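Local coordinates for CTP:phosphocholine Cytidylyltransferase (Streptococcus pneumoniae, PDB 1JYK), which catalyses the transfer of a cytidylyl group from CTP to phosphocholine, making CDP-choline in the bacterium Streptococcus pneumoniae, at residues P57-E60 against Y61-F65; N128-K132 against N133-N137; Y109-Y112 against L113-E116; E227-G231 against N232-E236; N45-K48 against A49-Q52. All blocks are in the same frame, centred on the assembly; numbering follows the deposited sequence.

Contact 1. Residues P57-E60 against Y61-F65; sequences PLIE and YQIEF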
loop_
_atom_site.group_PDB
_atom_site.type_symbol
_atom_site.label_atom_id
_atom_site.label_comp_id
_atom_site.label_asym_id
_atom_site.label_seq_id
_atom_site.Cartn_x
_atom_site.Cartn_y
_atom_site.Cartn_z
ATOM N N PRO A 57 4.522 7.568 15.229
ATOM C CA PRO A 57 4.927 7.104 13.892
ATOM C C PRO A 57 3.722 6.691 13.055
ATOM O O PRO A 57 2.833 5.989 13.536
ATOM C CB PRO A 57 5.852 5.923 14.180
ATOM C CG PRO A 57 6.407 6.217 15.542
ATOM C CD PRO A 57 5.277 6.884 16.295
ATOM N N LEU A 58 3.698 7.131 11.803
ATOM C CA LEU A 58 2.597 6.829 10.893
ATOM C C LEU A 58 2.178 5.364 10.860
ATOM O O LEU A 58 0.993 5.049 10.935
ATOM C CB LEU A 58 2.960 7.254 9.468
ATOM C CG LEU A 58 2.791 8.724 9.093
ATOM C CD1 LEU A 58 3.349 8.940 7.696
ATOM C CD2 LEU A 58 1.333 9.115 9.149
ATOM N N ILE A 59 3.151 4.467 10.736
ATOM C CA ILE A 59 2.845 3.046 10.649
ATOM C C ILE A 59 2.126 2.483 11.878
ATOM O O ILE A 59 1.376 1.509 11.767
ATOM C CB ILE A 59 4.134 2.219 10.361
ATOM C CG1 ILE A 59 3.754 0.833 9.837
ATOM C CG2 ILE A 59 4.996 2.123 11.613
ATOM C CD1 ILE A 59 4.896 0.123 9.129
ATOM N N GLU A 60 2.345 3.085 13.045
ATOM C CA GLU A 60 1.688 2.605 14.259
ATOM C C GLU A 60 0.169 2.790 14.184
ATOM O O GLU A 60 -0.588 1.948 14.662
ATOM C CB GLU A 60 2.256 3.317 15.492
ATOM C CG GLU A 60 3.646 2.816 15.861
ATOM C CD GLU A 60 4.155 3.351 17.192
ATOM O OE1 GLU A 60 3.405 4.060 17.898
ATOM O OE2 GLU A 60 5.319 3.054 17.528
ATOM N N TYR A 61 -0.281 3.885 13.581
ATOM C CA TYR A 61 -1.715 4.110 13.443
ATOM C C TYR A 61 -2.315 2.984 12.607
ATOM O O TYR A 61 -3.392 2.480 12.909
ATOM C CB TYR A 61 -1.990 5.442 12.743
ATOM C CG TYR A 61 -1.686 6.666 13.575
ATOM C CD1 TYR A 61 -0.500 7.376 13.394
ATOM C CD2 TYR A 61 -2.609 7.147 14.510
ATOM C CE1 TYR A 61 -0.237 8.536 14.117
ATOM C CE2 TYR A 61 -2.355 8.311 15.243
ATOM C CZ TYR A 61 -1.170 8.999 15.038
ATOM O OH TYR A 61 -0.911 10.149 15.742
ATOM N N GLN A 62 -1.608 2.596 11.549
ATOM C CA GLN A 62 -2.070 1.538 10.658
ATOM C C GLN A 62 -2.073 0.177 11.345
ATOM O O GLN A 62 -3.063 -0.550 11.282
ATOM C CB GLN A 62 -1.194 1.481 9.402
ATOM C CG GLN A 62 -1.111 2.807 8.639
ATOM C CD GLN A 62 -0.163 2.739 7.446
ATOM O OE1 GLN A 62 0.782 1.944 7.426
ATOM N NE2 GLN A 62 -0.414 3.574 6.446
ATOM N N ILE A 63 -0.960 -0.168 11.992
ATOM C CA ILE A 63 -0.837 -1.444 12.700
ATOM C C ILE A 63 -1.940 -1.604 13.761
ATOM O O ILE A 63 -2.542 -2.675 13.891
ATOM C CB ILE A 63 0.557 -1.570 13.388
ATOM C CG1 ILE A 63 1.647 -1.806 12.334
ATOM C CG2 ILE A 63 0.564 -2.738 14.363
ATOM C CD1 ILE A 63 3.058 -1.555 12.845
ATOM N N GLU A 64 -2.214 -0.537 14.506
ATOM C CA GLU A 64 -3.238 -0.591 15.548
ATOM C C GLU A 64 -4.642 -0.770 14.963
ATOM O O GLU A 64 -5.459 -1.497 15.527
ATOM C CB GLU A 64 -3.147 0.655 16.433
ATOM C CG GLU A 64 -2.006 0.534 17.431
ATOM C CD GLU A 64 -1.706 1.811 18.186
ATOM O OE1 GLU A 64 -0.529 2.008 18.556
ATOM O OE2 GLU A 64 -2.631 2.612 18.421
ATOM N N PHE A 65 -4.912 -0.123 13.829
ATOM C CA PHE A 65 -6.210 -0.257 13.167
ATOM C C PHE A 65 -6.396 -1.715 12.780
ATOM O O PHE A 65 -7.463 -2.295 12.971
ATOM C CB PHE A 65 -6.257 0.597 11.895
ATOM C CG PHE A 65 -6.866 1.959 12.089
ATOM C CD1 PHE A 65 -6.825 2.899 11.063
ATOM C CD2 PHE A 65 -7.485 2.308 13.288
ATOM C CE1 PHE A 65 -7.389 4.161 11.226
ATOM C CE2 PHE A 65 -8.050 3.566 13.458
ATOM C CZ PHE A 65 -8.000 4.493 12.425
#
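Ile59 O and Glu60 O accept from Ile63 N and Glu64 N, the i to i+4 backbone bonds that set the first turns of helix 58-68. Ile63 N to Ile59 O is 2.9 Å long and nearly straight (171° at the hydrogen); Glu64 N to Glu60 O is 3.0 Å. At the start of the helix the Tyr61 N to Leu58 O bond, 3.2 Å, is weak.

Apolar packing follows the same spacing. On the buried side chi1 of -162° turns Ile59 CG1 toward Ile63 CD1, 3.9 Å away. The Gln62 side chain crosses that of Ile59 at about a right angle, with OE1 4.0 Å from Ile59 CG1; NE2 bonds to Asp125 O, but OE1 is buried with no partner in the model. Leu58 O lies at the edge of the Tyr61 ring and in its plane, 3.7 Å from Tyr61 CD1; the tyrosine hydroxyl bonds to Val53 O.

The charged pair is Glu60 and Glu64, whose OE1 atoms come within 4.5 Å. Lys56 forms salt bridges with both, which should offset their repulsion. Lys91 takes the other oxygen of Glu60, and Glu64 OE1 also bonds to the Tyr92 hydroxyl.

Ile59, Gln62 and Ile63 rest on Ile30 of strand 27-32, while Glu60 and Ile63 touch Tyr92 of helix 87-92. The helix lies between Ile30 of the central sheet and Tyr129 of the small two-stranded antiparallel sheet, whose ring meets Tyr61 edge-to-face.

Contact 2. Residues N128-K132 against N133-N137; sequences NYLFK and NMFRN
Leu130 brings both methyls to bear on Met134 and Phe135, in the Asx turn that follows the strand. CD1 lies 3.6 Å from Phe135 CE2, neither squarely over a face nor at the edge, the two side chains crossing at about a right angle. Leu130 CD2 lies 4.2 Å from SE of Met134, present as selenomethionine. With chi1 at -47° and the chain extended beyond CG, the leucine spreads its fork over two neighbours, a task suited to a branched apolar side chain.

The modelled side-chain geometry of Met134 is doubtful, but its CE comes within 3.7 Å of Lys132 O and its selenium sits 4.2 Å above one face of the Phe135 ring, offset toward the rim. Asn133 makes the Asx turn: OD1 accepts from Phe135 N at 3.1 Å, with the donor tilted 28° from the carbonyl plane. Its other amide atom, ND2, bonds to Phe65 O, so one short polar side chain both shapes the turn and ties it to a helix. Lys132 bends at two torsions and leads away to a salt bridge with Glu230.

Strand 128-130 pairs with strand 234-236 through backbone bonds. Leu130 and Phe135 pack on Phe65 of helix 58-68, while Met134 lies against Ile234 of the partner strand.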
loop_
_atom_site.group_PDB
_atom_site.type_symbol
_atom_site.label_atom_id
_atom_site.label_comp_id
_atom_site.label_asym_id
_atom_site.label_seq_id
_atom_site.Cartn_x
_atom_site.Cartn_y
_atom_site.Cartn_z
ATOM N N ASN A 128 0.636 7.030 4.317
ATOM C CA ASN A 128 -0.710 7.572 4.347
ATOM C C ASN A 128 -1.200 7.581 5.783
ATOM O O ASN A 128 -0.852 6.702 6.572
ATOM C CB ASN A 128 -1.663 6.704 3.525
ATOM C CG ASN A 128 -1.481 6.888 2.035
ATOM O OD1 ASN A 128 -1.065 7.952 1.577
ATOM N ND2 ASN A 128 -1.785 5.847 1.268
ATOM N N TYR A 129 -1.996 8.580 6.126
ATOM C CA TYR A 129 -2.578 8.645 7.453
ATOM C C TYR A 129 -4.043 8.257 7.257
ATOM O O TYR A 129 -4.754 8.873 6.455
ATOM C CB TYR A 129 -2.486 10.056 8.028
ATOM C CG TYR A 129 -3.130 10.169 9.391
ATOM C CD1 TYR A 129 -4.448 10.612 9.530
ATOM C CD2 TYR A 129 -2.429 9.807 10.541
ATOM C CE1 TYR A 129 -5.051 10.692 10.782
ATOM C CE2 TYR A 129 -3.022 9.882 11.797
ATOM C CZ TYR A 129 -4.331 10.325 11.909
ATOM O OH TYR A 129 -4.910 10.414 13.153
ATOM N N LEU A 130 -4.495 7.239 7.977
ATOM C CA LEU A 130 -5.874 6.780 7.850
ATOM C C LEU A 130 -6.789 7.406 8.898
ATOM O O LEU A 130 -6.652 7.132 10.091
ATOM C CB LEU A 130 -5.924 5.249 7.958
ATOM C CG LEU A 130 -4.881 4.504 7.114
ATOM C CD1 LEU A 130 -4.899 3.033 7.439
ATOM C CD2 LEU A 130 -5.165 4.724 5.644
ATOM N N PHE A 131 -7.717 8.248 8.452
ATOM C CA PHE A 131 -8.655 8.892 9.367
ATOM C C PHE A 131 -9.762 7.937 9.807
ATOM O O PHE A 131 -10.387 8.138 10.843
ATOM C CB PHE A 131 -9.280 10.125 8.712
ATOM C CG PHE A 131 -8.457 11.369 8.862
ATOM C CD1 PHE A 131 -8.555 12.150 10.012
ATOM C CD2 PHE A 131 -7.565 11.751 7.864
ATOM C CE1 PHE A 131 -7.774 13.297 10.164
ATOM C CE2 PHE A 131 -6.784 12.891 8.007
ATOM C CZ PHE A 131 -6.888 13.666 9.160
ATOM N N LYS A 132 -10.002 6.894 9.019
ATOM C CA LYS A 132 -11.041 5.929 9.341
ATOM C C LYS A 132 -10.526 4.505 9.195
ATOM O O LYS A 132 -9.681 4.244 8.334
ATOM C CB LYS A 132 -12.244 6.138 8.418
ATOM C CG LYS A 132 -12.972 7.459 8.636
ATOM C CD LYS A 132 -14.455 7.245 8.905
ATOM C CE LYS A 132 -15.250 7.190 7.609
ATOM N NZ LYS A 132 -16.681 6.819 7.834
ATOM N N ASN A 133 -11.030 3.599 10.041
ATOM C CA ASN A 133 -10.646 2.187 9.991
ATOM C C ASN A 133 -11.562 1.358 9.086
ATOM O O ASN A 133 -12.618 0.853 9.433
ATOM C CB ASN A 133 -10.588 1.545 11.368
ATOM C CG ASN A 133 -9.872 0.203 11.334
ATOM O OD1 ASN A 133 -9.503 -0.291 10.261
ATOM N ND2 ASN A 133 -9.670 -0.392 12.504
HETATM N N MSE A 134 -11.014 1.254 7.911
HETATM C CA MSE A 134 -11.378 0.647 6.652
HETATM C C MSE A 134 -11.261 -0.877 6.651
HETATM O O MSE A 134 -11.950 -1.576 5.901
HETATM C CB MSE A 134 -10.250 1.209 5.961
HETATM C CG MSE A 134 -9.732 0.964 4.724
HETATM SE SE MSE A 134 -8.489 2.100 5.320
HETATM C CE MSE A 134 -9.379 3.838 4.686
ATOM N N PHE A 135 -10.303 -1.359 7.435
ATOM C CA PHE A 135 -9.987 -2.771 7.495
ATOM C C PHE A 135 -11.047 -3.675 8.079
ATOM O O PHE A 135 -11.681 -3.347 9.081
ATOM C CB PHE A 135 -8.671 -2.960 8.253
ATOM C CG PHE A 135 -7.542 -2.144 7.699
ATOM C CD1 PHE A 135 -7.097 -2.346 6.389
ATOM C CD2 PHE A 135 -6.937 -1.152 8.468
ATOM C CE1 PHE A 135 -6.064 -1.568 5.853
ATOM C CE2 PHE A 135 -5.903 -0.365 7.944
ATOM C CZ PHE A 135 -5.465 -0.575 6.633
ATOM N N ARG A 136 -11.243 -4.815 7.430
ATOM C CA ARG A 136 -12.191 -5.815 7.906
ATOM C C ARG A 136 -11.649 -7.199 7.592
ATOM O O ARG A 136 -10.899 -7.381 6.627
ATOM C CB ARG A 136 -13.580 -5.655 7.276
ATOM C CG ARG A 136 -13.681 -4.711 6.104
ATOM C CD ARG A 136 -15.131 -4.292 5.880
ATOM N NE ARG A 136 -16.079 -5.258 6.436
ATOM C CZ ARG A 136 -17.053 -4.955 7.296
ATOM N NH1 ARG A 136 -17.217 -3.703 7.711
ATOM N NH2 ARG A 136 -17.863 -5.907 7.753
ATOM N N ASN A 137 -12.028 -8.178 8.413
ATOM C CA ASN A 137 -11.561 -9.542 8.202
ATOM C C ASN A 137 -12.592 -10.439 7.509
ATOM O O ASN A 137 -12.451 -11.660 7.505
ATOM C CB ASN A 137 -11.106 -10.164 9.538
ATOM C CG ASN A 137 -12.256 -10.400 10.517
ATOM O OD1 ASN A 137 -13.390 -9.979 10.294
ATOM N ND2 ASN A 137 -11.953 -11.086 11.614
#

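Contact 3. Residues Y109-Y112 against L113-E116; sequences YSLY and LVKE
One face of the Tyr109 ring receives Leu113, whose CG lies 4.2 Å from the ring centroid and 21° off the normal, a CH-pi contact. Leu113 CD2 continues to the hydroxyl end, 3.6 Å from Tyr109 OH. Tyr105 meets the Tyr109 ring edge-to-face. The Tyr112 ring meets that of Tyr201, planes at about 30°, and runs alongside Lys115, with Lys115 CD 3.7 Å from Tyr112 CE1 in an oblique approach. In Lys115 chi1 of 67° puts CG between the backbone N and the carbonyl carbon, which lays the aliphatic chain along the ring. Its charged NZ lies beyond, bridging Glu116 OE2 at 2.6 Å and also Asp198.

The backbone ends the helix in a type I turn from Tyr112 to Lys115. Leu113 N still reaches Tyr109 O at 3.1 Å, whereas Val114 N and Lys115 N bond to carbonyls only three residues back, Leu111 O and Tyr112 O, each from above the carbonyl plane.

Val114 turns inward onto Ile75 and Ile77 of strand 74-78 and Ile29 of strand 27-32, while Tyr112 and Lys115 pack against helix 187-201.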
loop_
_atom_site.group_PDB
_atom_site.type_symbol
_atom_site.label_atom_id
_atom_site.label_comp_id
_atom_site.label_asym_id
_atom_site.label_seq_id
_atom_site.Cartn_x
_atom_site.Cartn_y
_atom_site.Cartn_z
ATOM N N TYR A 109 9.449 -5.286 -6.543
ATOM C CA TYR A 109 10.323 -6.203 -5.832
ATOM C C TYR A 109 9.968 -6.349 -4.350
ATOM O O TYR A 109 10.187 -7.404 -3.753
ATOM C CB TYR A 109 11.779 -5.758 -6.000
ATOM C CG TYR A 109 12.769 -6.795 -5.543
ATOM C CD1 TYR A 109 12.851 -8.041 -6.169
ATOM C CD2 TYR A 109 13.586 -6.552 -4.443
ATOM C CE1 TYR A 109 13.728 -9.025 -5.701
ATOM C CE2 TYR A 109 14.463 -7.522 -3.966
ATOM C CZ TYR A 109 14.531 -8.754 -4.596
ATOM O OH TYR A 109 15.396 -9.709 -4.109
ATOM N N SER A 110 9.424 -5.295 -3.756
ATOM C CA SER A 110 9.023 -5.364 -2.360
ATOM C C SER A 110 7.937 -6.426 -2.235
ATOM O O SER A 110 7.950 -7.244 -1.318
ATOM C CB SER A 110 8.491 -4.014 -1.904
ATOM O OG SER A 110 9.561 -3.137 -1.603
ATOM N N LEU A 111 6.988 -6.412 -3.164
ATOM C CA LEU A 111 5.923 -7.400 -3.140
ATOM C C LEU A 111 6.460 -8.766 -3.578
ATOM O O LEU A 111 5.984 -9.799 -3.099
ATOM C CB LEU A 111 4.767 -6.977 -4.051
ATOM C CG LEU A 111 3.515 -7.862 -3.973
ATOM C CD1 LEU A 111 3.003 -7.937 -2.541
ATOM C CD2 LEU A 111 2.442 -7.297 -4.883
ATOM N N TYR A 112 7.438 -8.778 -4.485
ATOM C CA TYR A 112 8.020 -10.044 -4.941
ATOM C C TYR A 112 8.532 -10.863 -3.752
ATOM O O TYR A 112 8.289 -12.071 -3.663
ATOM C CB TYR A 112 9.186 -9.808 -5.909
ATOM C CG TYR A 112 9.826 -11.107 -6.348
ATOM C CD1 TYR A 112 9.248 -11.880 -7.357
ATOM C CD2 TYR A 112 10.947 -11.616 -5.690
ATOM C CE1 TYR A 112 9.759 -13.135 -7.702
ATOM C CE2 TYR A 112 11.472 -12.875 -6.023
ATOM C CZ TYR A 112 10.867 -13.632 -7.030
ATOM O OH TYR A 112 11.352 -14.887 -7.360
ATOM N N LEU A 113 9.229 -10.186 -2.837
ATOM C CA LEU A 113 9.799 -10.827 -1.654
ATOM C C LEU A 113 8.777 -11.551 -0.776
ATOM O O LEU A 113 9.135 -12.466 -0.043
ATOM C CB LEU A 113 10.563 -9.792 -0.825
ATOM C CG LEU A 113 11.800 -9.226 -1.532
ATOM C CD1 LEU A 113 12.276 -7.966 -0.825
ATOM C CD2 LEU A 113 12.900 -10.279 -1.554
ATOM N N VAL A 114 7.510 -11.154 -0.851
ATOM C CA VAL A 114 6.472 -11.806 -0.053
ATOM C C VAL A 114 5.307 -12.260 -0.929
ATOM O O VAL A 114 4.178 -12.402 -0.456
ATOM C CB VAL A 114 5.928 -10.853 1.054
ATOM C CG1 VAL A 114 7.004 -10.604 2.097
ATOM C CG2 VAL A 114 5.474 -9.531 0.439
ATOM N N LYS A 115 5.593 -12.520 -2.202
ATOM C CA LYS A 115 4.554 -12.917 -3.140
ATOM C C LYS A 115 3.679 -14.070 -2.681
ATOM O O LYS A 115 2.473 -14.070 -2.929
ATOM C CB LYS A 115 5.164 -13.243 -4.508
ATOM C CG LYS A 115 6.049 -14.480 -4.550
ATOM C CD LYS A 115 6.877 -14.481 -5.830
ATOM C CE LYS A 115 7.761 -15.712 -5.928
ATOM N NZ LYS A 115 7.018 -16.858 -6.501
ATOM N N GLU A 116 4.262 -15.047 -2.002
ATOM C CA GLU A 116 3.468 -16.185 -1.559
ATOM C C GLU A 116 2.545 -15.844 -0.385
ATOM O O GLU A 116 1.742 -16.669 0.043
ATOM C CB GLU A 116 4.386 -17.360 -1.208
ATOM C CG GLU A 116 5.378 -17.741 -2.332
ATOM C CD GLU A 116 4.708 -18.052 -3.683
ATOM O OE1 GLU A 116 3.545 -18.508 -3.699
ATOM O OE2 GLU A 116 5.349 -17.843 -4.737
#

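Contact 4. Residues E227-G231 against N232-E236; sequences EELEG and NSIYE
Ser233 N donates to Glu230 O at 2.9 Å, closing the type I beta turn from Glu230 to Ser233 that joins strand 224-228 to strand 234-236. The donor approaches from above the carbonyl plane, 36° out of it. Gly231 and Asn232 occupy the two middle positions, both exposed, where a small residue and a polar one are well suited to a surface turn.

The tight part lies on the inner side. Leu229 CD1 presses on Ile234 CD1 at 3.4 Å, closer than usual for two methyl carbons, with the side chains crossing obliquely. Leu229 CB also lies 3.9 Å from Ser233 CB; a small side chain suits this close approach. Met134, present as selenomethionine, touches both Leu229 and Ile234, and Val147 of strand 142-149 packs on Leu229, so this side belongs to the apolar interior.

The solvent side is polar and linked in part through water. The carboxylate of Glu230, on an extended chain, forms a salt bridge with Lys132, while Gly231 O accepts from Arg149. The hydroxyl of the buried Ser233 faces this water-linked side: OG, beside its backbone N (chi1 -81°), is directed back to Glu230, the first residue of the turn. There one water accepts from Glu230 N, donates to Glu230 OE2 at 3.0 Å, and meets Ser233 OG at 2.8 Å.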
loop_
_atom_site.group_PDB
_atom_site.type_symbol
_atom_site.label_atom_id
_atom_site.label_comp_id
_atom_site.label_asym_id
_atom_site.label_seq_id
_atom_site.Cartn_x
_atom_site.Cartn_y
_atom_site.Cartn_z
ATOM N N GLU A 227 -14.090 -0.030 -3.620
ATOM C CA GLU A 227 -14.811 0.342 -2.415
ATOM C C GLU A 227 -14.594 1.846 -2.324
ATOM O O GLU A 227 -13.513 2.303 -1.965
ATOM C CB GLU A 227 -14.215 -0.359 -1.197
ATOM C CG GLU A 227 -14.803 0.085 0.140
ATOM C CD GLU A 227 -16.245 -0.350 0.335
ATOM O OE1 GLU A 227 -16.665 -1.357 -0.282
ATOM O OE2 GLU A 227 -16.959 0.321 1.109
ATOM N N GLU A 228 -15.621 2.612 -2.682
ATOM C CA GLU A 228 -15.535 4.062 -2.670
ATOM C C GLU A 228 -15.437 4.623 -1.260
ATOM O O GLU A 228 -16.345 4.452 -0.448
ATOM C CB GLU A 228 -16.748 4.652 -3.381
ATOM C CG GLU A 228 -16.879 4.187 -4.820
ATOM C CD GLU A 228 -17.968 4.923 -5.580
ATOM O OE1 GLU A 228 -18.988 5.270 -4.951
ATOM O OE2 GLU A 228 -17.806 5.152 -6.799
ATOM N N LEU A 229 -14.326 5.292 -0.976
ATOM C CA LEU A 229 -14.099 5.881 0.334
ATOM C C LEU A 229 -14.478 7.355 0.349
ATOM O O LEU A 229 -14.402 8.041 -0.675
ATOM C CB LEU A 229 -12.622 5.760 0.725
ATOM C CG LEU A 229 -12.034 4.383 1.022
ATOM C CD1 LEU A 229 -10.561 4.531 1.365
ATOM C CD2 LEU A 229 -12.773 3.747 2.180
ATOM N N GLU A 230 -14.884 7.839 1.522
ATOM C CA GLU A 230 -15.220 9.244 1.688
ATOM C C GLU A 230 -13.900 9.994 1.553
ATOM O O GLU A 230 -12.860 9.522 2.012
ATOM C CB GLU A 230 -15.831 9.485 3.064
ATOM C CG GLU A 230 -17.131 8.723 3.278
ATOM C CD GLU A 230 -17.542 8.652 4.738
ATOM O OE1 GLU A 230 -18.407 9.454 5.151
ATOM O OE2 GLU A 230 -16.999 7.794 5.473
ATOM N N GLY A 231 -13.952 11.154 0.914
ATOM C CA GLY A 231 -12.764 11.957 0.676
ATOM C C GLY A 231 -11.669 12.049 1.724
ATOM O O GLY A 231 -10.491 12.008 1.379
ATOM N N ASN A 232 -12.040 12.172 2.993
ATOM C CA ASN A 232 -11.051 12.309 4.061
ATOM C C ASN A 232 -10.695 11.013 4.800
ATOM O O ASN A 232 -10.170 11.056 5.915
ATOM C CB ASN A 232 -11.541 13.351 5.076
ATOM C CG ASN A 232 -13.012 13.185 5.419
ATOM O OD1 ASN A 232 -13.525 12.064 5.490
ATOM N ND2 ASN A 232 -13.702 14.306 5.633
ATOM N N SER A 233 -10.961 9.870 4.183
ATOM C CA SER A 233 -10.680 8.585 4.814
ATOM C C SER A 233 -9.190 8.283 4.860
ATOM O O SER A 233 -8.675 7.775 5.857
ATOM C CB SER A 233 -11.408 7.472 4.064
ATOM O OG SER A 233 -12.766 7.403 4.462
ATOM N N ILE A 234 -8.510 8.580 3.757
ATOM C CA ILE A 234 -7.071 8.372 3.640
ATOM C C ILE A 234 -6.471 9.738 3.352
ATOM O O ILE A 234 -6.964 10.473 2.497
ATOM C CB ILE A 234 -6.721 7.425 2.466
ATOM C CG1 ILE A 234 -7.151 5.995 2.795
ATOM C CG2 ILE A 234 -5.229 7.462 2.188
ATOM C CD1 ILE A 234 -7.176 5.071 1.593
ATOM N N TYR A 235 -5.423 10.094 4.077
ATOM C CA TYR A 235 -4.776 11.374 3.858
ATOM C C TYR A 235 -3.372 11.081 3.366
ATOM O O TYR A 235 -2.557 10.534 4.100
ATOM C CB TYR A 235 -4.724 12.174 5.152
ATOM C CG TYR A 235 -4.159 13.563 4.986
ATOM C CD1 TYR A 235 -4.962 14.686 5.171
ATOM C CD2 TYR A 235 -2.812 13.760 4.687
ATOM C CE1 TYR A 235 -4.436 15.971 5.066
ATOM C CE2 TYR A 235 -2.277 15.037 4.580
ATOM C CZ TYR A 235 -3.095 16.138 4.773
ATOM O OH TYR A 235 -2.573 17.407 4.690
ATOM N N GLU A 236 -3.103 11.440 2.114
ATOM C CA GLU A 236 -1.805 11.207 1.495
ATOM C C GLU A 236 -0.752 12.202 1.935
ATOM O O GLU A 236 -1.001 13.405 1.967
ATOM C CB GLU A 236 -1.923 11.289 -0.027
ATOM C CG GLU A 236 -3.028 10.446 -0.610
ATOM C CD GLU A 236 -4.406 11.070 -0.443
ATOM O OE1 GLU A 236 -4.514 12.179 0.138
ATOM O OE2 GLU A 236 -5.386 10.440 -0.901
HETATM O O HOH W 1 -15.156 5.989 4.036
#

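Contact 5. Residues N45-K48 against A49-Q52; sequences NTPK and ALVQ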
loop_
_atom_site.group_PDB
_atom_site.type_symbol
_atom_site.label_atom_id
_atom_site.label_comp_id
_atom_site.label_asym_id
_atom_site.label_seq_id
_atom_site.Cartn_x
_atom_site.Cartn_y
_atom_site.Cartn_z
ATOM N N ASN A 45 16.733 11.392 7.957
ATOM C CA ASN A 45 17.221 10.469 8.984
ATOM C C ASN A 45 16.115 9.605 9.552
ATOM O O ASN A 45 16.322 8.901 10.539
ATOM C CB ASN A 45 17.861 11.237 10.134
ATOM C CG ASN A 45 19.122 11.946 9.723
ATOM O OD1 ASN A 45 19.071 12.980 9.052
ATOM N ND2 ASN A 45 20.267 11.399 10.117
ATOM N N THR A 46 14.940 9.666 8.945
ATOM C CA THR A 46 13.811 8.878 9.412
ATOM C C THR A 46 13.093 8.247 8.239
ATOM O O THR A 46 12.795 8.924 7.257
ATOM C CB THR A 46 12.791 9.748 10.155
ATOM O OG1 THR A 46 13.442 10.439 11.220
ATOM C CG2 THR A 46 11.664 8.890 10.712
ATOM N N PRO A 47 12.831 6.931 8.310
ATOM C CA PRO A 47 12.123 6.303 7.190
ATOM C C PRO A 47 10.709 6.902 7.177
ATOM O O PRO A 47 10.156 7.215 8.236
ATOM C CB PRO A 47 12.145 4.814 7.537
ATOM C CG PRO A 47 12.370 4.767 9.019
ATOM C CD PRO A 47 13.172 5.972 9.374
ATOM N N LYS A 48 10.121 7.071 6.000
ATOM C CA LYS A 48 8.804 7.686 5.945
ATOM C C LYS A 48 7.718 6.989 6.765
ATOM O O LYS A 48 6.815 7.653 7.272
ATOM C CB LYS A 48 8.356 7.871 4.491
ATOM C CG LYS A 48 8.021 6.615 3.753
ATOM C CD LYS A 48 7.872 6.909 2.273
ATOM C CE LYS A 48 7.514 5.650 1.507
ATOM N NZ LYS A 48 6.910 5.972 0.190
ATOM N N ALA A 49 7.805 5.668 6.916
ATOM C CA ALA A 49 6.802 4.936 7.694
ATOM C C ALA A 49 6.879 5.298 9.174
ATOM O O ALA A 49 5.916 5.101 9.923
ATOM C CB ALA A 49 6.988 3.424 7.524
ATOM N N LEU A 50 8.022 5.834 9.590
ATOM C CA LEU A 50 8.216 6.193 10.990
ATOM C C LEU A 50 8.168 7.701 11.274
ATOM O O LEU A 50 8.459 8.143 12.389
ATOM C CB LEU A 50 9.524 5.580 11.504
ATOM C CG LEU A 50 9.559 4.042 11.466
ATOM C CD1 LEU A 50 10.872 3.562 12.064
ATOM C CD2 LEU A 50 8.382 3.445 12.235
ATOM N N VAL A 51 7.805 8.488 10.266
ATOM C CA VAL A 51 7.676 9.927 10.454
ATOM C C VAL A 51 6.505 10.061 11.437
ATOM O O VAL A 51 5.490 9.371 11.306
ATOM C CB VAL A 51 7.356 10.638 9.109
ATOM C CG1 VAL A 51 6.727 12.001 9.360
ATOM C CG2 VAL A 51 8.635 10.806 8.306
ATOM N N GLN A 52 6.644 10.929 12.429
ATOM C CA GLN A 52 5.589 11.079 13.424
ATOM C C GLN A 52 4.573 12.188 13.167
ATOM O O GLN A 52 4.933 13.321 12.856
ATOM C CB GLN A 52 6.214 11.282 14.805
ATOM C CG GLN A 52 7.313 10.288 15.119
ATOM C CD GLN A 52 7.819 10.398 16.537
ATOM O OE1 GLN A 52 7.174 10.993 17.399
ATOM N NE2 GLN A 52 8.982 9.816 16.791
#
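Pro47 and Leu50 meet through their side chains, Pro47 CG lying 3.6 Å from Leu50 CD1. Next to them the methyl of Thr46, CG2, packs 3.7 Å from Leu50 O; placed anti to the backbone N, it faces Leu50 and Val51, and OG1 is anti to the carbonyl carbon.

These contacts are positioned by a short 3-10 turn. Leu50 N bonds to Pro47 O at 2.9 Å and Val51 N to Lys48 O at 3.3 Å, each donor above the carbonyl plane, consistent with tight i to i+3 winding. Proline, lacking an amide hydrogen, suits the start of such a turn, where its N would have no carbonyl to meet. Lys48 has chi1 at 70°, placing CG near Ala49 N, 3.3 Å away, and from there its chain runs extended to a salt bridge with Asp127.

Farther out, Ala49 and Val51 form backbone hydrogen bonds with Ile59 and Leu58 at the start of helix 58-68. Leu50 touches Pro57 of strand 56-57, and Pro47 rests on Gln84 and Phe85 in the loop before helix 87-92.

How the contacts relate
Contacts 1, 2 and 5 are largely buried, whereas contacts 3 and 4 are only partly so. Contact 1 is the common neighbour: contact 5 meets the start of its helix through backbone bonds, and contact 2 meets its later turns through a polar tie. Contacts 2 and 4 share the small antiparallel sheet and a salt bridge. Contact 3 touches none of the others, its nearest being contact 5, about 10 Å between nearest atoms; it lies on the opposite side of the chain's centre from contacts 2 and 4. Regular helical bonds dominate contact 1; contact 3 ends a helix in a turn, contact 5 is a 3-10 turn, contact 2 an Asx turn and contact 4 a type I turn, where water enters.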